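Local structure of EvdO1 (Micromonospora carbonacea, 4XBZ) at residues A[93-98]-A[102-107]. The protein is an oxygenase-superfamily protein with a double-stranded beta-helix fold that probably catalyses oxidative cyclization in orthosomycin biosynthesis. Residues are numbered along the deposited sequence; the frame is centred on the assembly and turned at random.
Sequences VWTLEP and GAAPVR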
ATOM      1  N   VAL A  93     -11.214  -0.873 -29.491  1.00 31.38           N
ATOM      2  CA  VAL A  93      -9.938  -0.683 -30.180  1.00 30.44           C
ATOM      3  C   VAL A  93      -9.802  -1.710 -31.293  1.00 31.65           C
ATOM      4  O   VAL A  93      -9.950  -2.904 -31.052  1.00 32.67           O
ATOM      5  CB  VAL A  93      -8.724  -0.817 -29.217  1.00 33.76           C
ATOM      6  CG1 VAL A  93      -7.421  -0.626 -29.970  1.00 30.54           C
ATOM      7  CG2 VAL A  93      -8.823   0.184 -28.064  1.00 30.20           C
ATOM      8  N   TRP A  94      -9.515  -1.237 -32.502  1.00 32.46           N
ATOM      9  CA  TRP A  94      -9.420  -2.086 -33.693  1.00 35.35           C
ATOM     10  C   TRP A  94      -8.020  -2.021 -34.293  1.00 33.45           C
ATOM     11  O   TRP A  94      -7.402  -0.967 -34.305  1.00 38.68           O
ATOM     12  CB  TRP A  94     -10.454  -1.659 -34.755  1.00 36.74           C
ATOM     13  CG  TRP A  94     -11.858  -2.112 -34.478  1.00 34.54           C
ATOM     14  CD1 TRP A  94     -12.735  -1.562 -33.598  1.00 36.37           C
ATOM     15  CD2 TRP A  94     -12.544  -3.211 -35.093  1.00 36.52           C
ATOM     16  NE1 TRP A  94     -13.923  -2.247 -33.619  1.00 34.27           N
ATOM     17  CE2 TRP A  94     -13.832  -3.265 -34.528  1.00 34.34           C
ATOM     18  CE3 TRP A  94     -12.194  -4.151 -36.070  1.00 34.44           C
ATOM     19  CZ2 TRP A  94     -14.773  -4.216 -34.901  1.00 34.25           C
ATOM     20  CZ3 TRP A  94     -13.122  -5.092 -36.438  1.00 36.65           C
ATOM     21  CH2 TRP A  94     -14.400  -5.124 -35.851  1.00 39.32           C
ATOM     22  N   THR A  95      -7.535  -3.144 -34.809  1.00 34.87           N
ATOM     23  CA  THR A  95      -6.201  -3.209 -35.409  1.00 41.47           C
ATOM     24  C   THR A  95      -6.076  -2.246 -36.584  1.00 37.49           C
ATOM     25  O   THR A  95      -5.064  -1.567 -36.741  1.00 33.97           O
ATOM     26  CB  THR A  95      -5.859  -4.643 -35.891  1.00 38.32           C
ATOM     27  OG1 THR A  95      -6.963  -5.175 -36.637  1.00 43.02           O
ATOM     28  CG2 THR A  95      -5.594  -5.538 -34.715  1.00 31.78           C
ATOM     29  N   LEU A  96      -7.117  -2.214 -37.409  1.00 38.62           N
ATOM     30  CA  LEU A  96      -7.246  -1.245 -38.487  1.00 37.77           C
ATOM     31  C   LEU A  96      -8.675  -0.742 -38.461  1.00 40.85           C
ATOM     32  O   LEU A  96      -9.489  -1.274 -37.712  1.00 41.99           O
ATOM     33  CB  LEU A  96      -6.943  -1.875 -39.842  1.00 40.70           C
ATOM     34  CG  LEU A  96      -5.650  -2.665 -39.974  1.00 40.32           C
ATOM     35  CD1 LEU A  96      -5.678  -3.529 -41.237  1.00 36.97           C
ATOM     36  CD2 LEU A  96      -4.496  -1.691 -39.996  1.00 42.38           C
ATOM     37  N   GLU A  97      -8.989   0.258 -39.278  1.00 40.65           N
ATOM     38  CA  GLU A  97     -10.376   0.677 -39.444  1.00 46.98           C
ATOM     39  C   GLU A  97     -11.193  -0.555 -39.855  1.00 50.08           C
ATOM     40  O   GLU A  97     -10.766  -1.317 -40.718  1.00 49.00           O
ATOM     41  CB  GLU A  97     -10.492   1.795 -40.484  1.00 46.63           C
ATOM     42  CG  GLU A  97     -11.429   2.928 -40.080  1.00 59.55           C
ATOM     43  CD  GLU A  97     -10.741   4.013 -39.265  1.00 58.13           C
ATOM     44  OE1 GLU A  97      -9.517   4.194 -39.425  1.00 61.29           O
ATOM     45  OE2 GLU A  97     -11.426   4.692 -38.469  1.00 62.79           O
ATOM     46  N   PRO A  98     -12.351  -0.772 -39.208  1.00 49.39           N
ATOM     47  CA  PRO A  98     -13.166  -1.991 -39.340  1.00 47.75           C
ATOM     48  C   PRO A  98     -13.552  -2.365 -40.769  1.00 55.71           C
ATOM     49  O   PRO A  98     -13.792  -3.546 -41.031  1.00 56.74           O
ATOM     50  CB  PRO A  98     -14.416  -1.654 -38.529  1.00 49.30           C
ATOM     51  CG  PRO A  98     -13.923  -0.717 -37.491  1.00 46.82           C
ATOM     52  CD  PRO A  98     -12.887   0.132 -38.177  1.00 50.90           C
ATOM     53  N   GLY A 102      -8.877  -7.866 -42.783  1.00 49.14           N
ATOM     54  CA  GLY A 102      -8.001  -8.325 -41.715  1.00 45.41           C
ATOM     55  C   GLY A 102      -8.052  -7.482 -40.448  1.00 41.93           C
ATOM     56  O   GLY A 102      -7.513  -7.881 -39.427  1.00 41.55           O
ATOM     57  N   ALA A 103      -8.691  -6.316 -40.514  1.00 42.49           N
ATOM     58  CA  ALA A 103      -8.922  -5.504 -39.320  1.00 42.02           C
ATOM     59  C   ALA A 103      -9.629  -6.334 -38.245  1.00 36.40           C
ATOM     60  O   ALA A 103     -10.559  -7.075 -38.545  1.00 36.72           O
ATOM     61  CB  ALA A 103      -9.746  -4.260 -39.664  1.00 40.95           C
ATOM     62  N   ALA A 104      -9.181  -6.231 -36.999  1.00 36.80           N
ATOM     63  CA  ALA A 104      -9.820  -6.973 -35.918  1.00 33.60           C
ATOM     64  C   ALA A 104      -9.926  -6.116 -34.660  1.00 34.82           C
ATOM     65  O   ALA A 104      -9.189  -5.150 -34.512  1.00 34.10           O
ATOM     66  CB  ALA A 104      -9.059  -8.235 -35.642  1.00 32.69           C
ATOM     67  N   PRO A 105     -10.874  -6.445 -33.764  1.00 36.88           N
ATOM     68  CA  PRO A 105     -10.947  -5.762 -32.467  1.00 33.23           C
ATOM     69  C   PRO A 105     -10.006  -6.421 -31.458  1.00 34.58           C
ATOM     70  O   PRO A 105      -9.859  -7.642 -31.498  1.00 32.88           O
ATOM     71  CB  PRO A 105     -12.407  -5.948 -32.052  1.00 32.04           C
ATOM     72  CG  PRO A 105     -12.783  -7.288 -32.671  1.00 37.76           C
ATOM     73  CD  PRO A 105     -11.976  -7.413 -33.944  1.00 33.33           C
ATOM     74  N   VAL A 106      -9.392  -5.636 -30.576  1.00 32.80           N
ATOM     75  CA  VAL A 106      -8.439  -6.179 -29.613  1.00 31.92           C
ATOM     76  C   VAL A 106      -8.781  -5.777 -28.176  1.00 32.10           C
ATOM     77  O   VAL A 106      -8.237  -6.351 -27.221  1.00 24.69           O
ATOM     78  CB  VAL A 106      -6.986  -5.730 -29.934  1.00 31.17           C
ATOM     79  CG1 VAL A 106      -6.468  -6.441 -31.191  1.00 36.97           C
ATOM     80  CG2 VAL A 106      -6.915  -4.228 -30.105  1.00 25.60           C
ATOM     81  N   ARG A 107      -9.677  -4.800 -28.027  1.00 30.49           N
ATOM     82  CA  ARG A 107     -10.069  -4.341 -26.701  1.00 30.31           C
ATOM     83  C   ARG A 107     -11.447  -3.707 -26.703  1.00 26.59           C
ATOM     84  O   ARG A 107     -11.775  -2.886 -27.564  1.00 32.02           O
ATOM     85  CB  ARG A 107      -9.029  -3.351 -26.157  1.00 33.11           C
ATOM     86  CG  ARG A 107      -9.264  -2.844 -24.734  1.00 30.06           C
ATOM     87  CD  ARG A 107      -8.161  -1.852 -24.348  1.00 29.08           C
ATOM     88  NE  ARG A 107      -8.496  -1.036 -23.176  1.00 35.86           N
ATOM     89  CZ  ARG A 107      -7.729  -0.907 -22.086  1.00 38.07           C
ATOM     90  NH1 ARG A 107      -6.574  -1.564 -21.995  1.00 35.83           N
ATOM     91  NH2 ARG A 107      -8.123  -0.135 -21.072  1.00 29.57           N
TER
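Val93 uses both its backbone polar groups on the strand opposite: its N donates to Arg107 O at 2.8 Å, and its O accepts from Val106 N, also at 2.8 Å. Beyond them Thr95 takes over, giving its N to Ala104 O (2.6 Å) while its side chain serves the same residue in return, Ala104 N donating to Thr95 OG1 at 2.5 Å, a doubtfully short length. A chi1 of 47° sets that hydroxyl between Thr95's own N and carbonyl carbon, turned to Ala104. With Val106 and Arg107 both facing Val93, the pairing is a classic beta bulge in the hairpin of strands 92-94 and 105-109, at the main sheet's margin in this PhyH-family oxygenase. The Trp94 ring lies between two prolines, Pro98 CG over one face and Pro105 over the other, where Pro105 CD makes a CH-pi contact 3.9 Å from the six-membered ring's centroid; Trp94 NE1 is satisfied by a hydrogen bond to Ser88 O. An alanine here would probably leave both prolines without their packing surface and Ser88 O without this donor. The Arg107 side chain leads away from 93-98; its NE forms a salt bridge with Glu109 and its NH1 a hydrogen bond with a glycerol, probably from the crystallisation liquor.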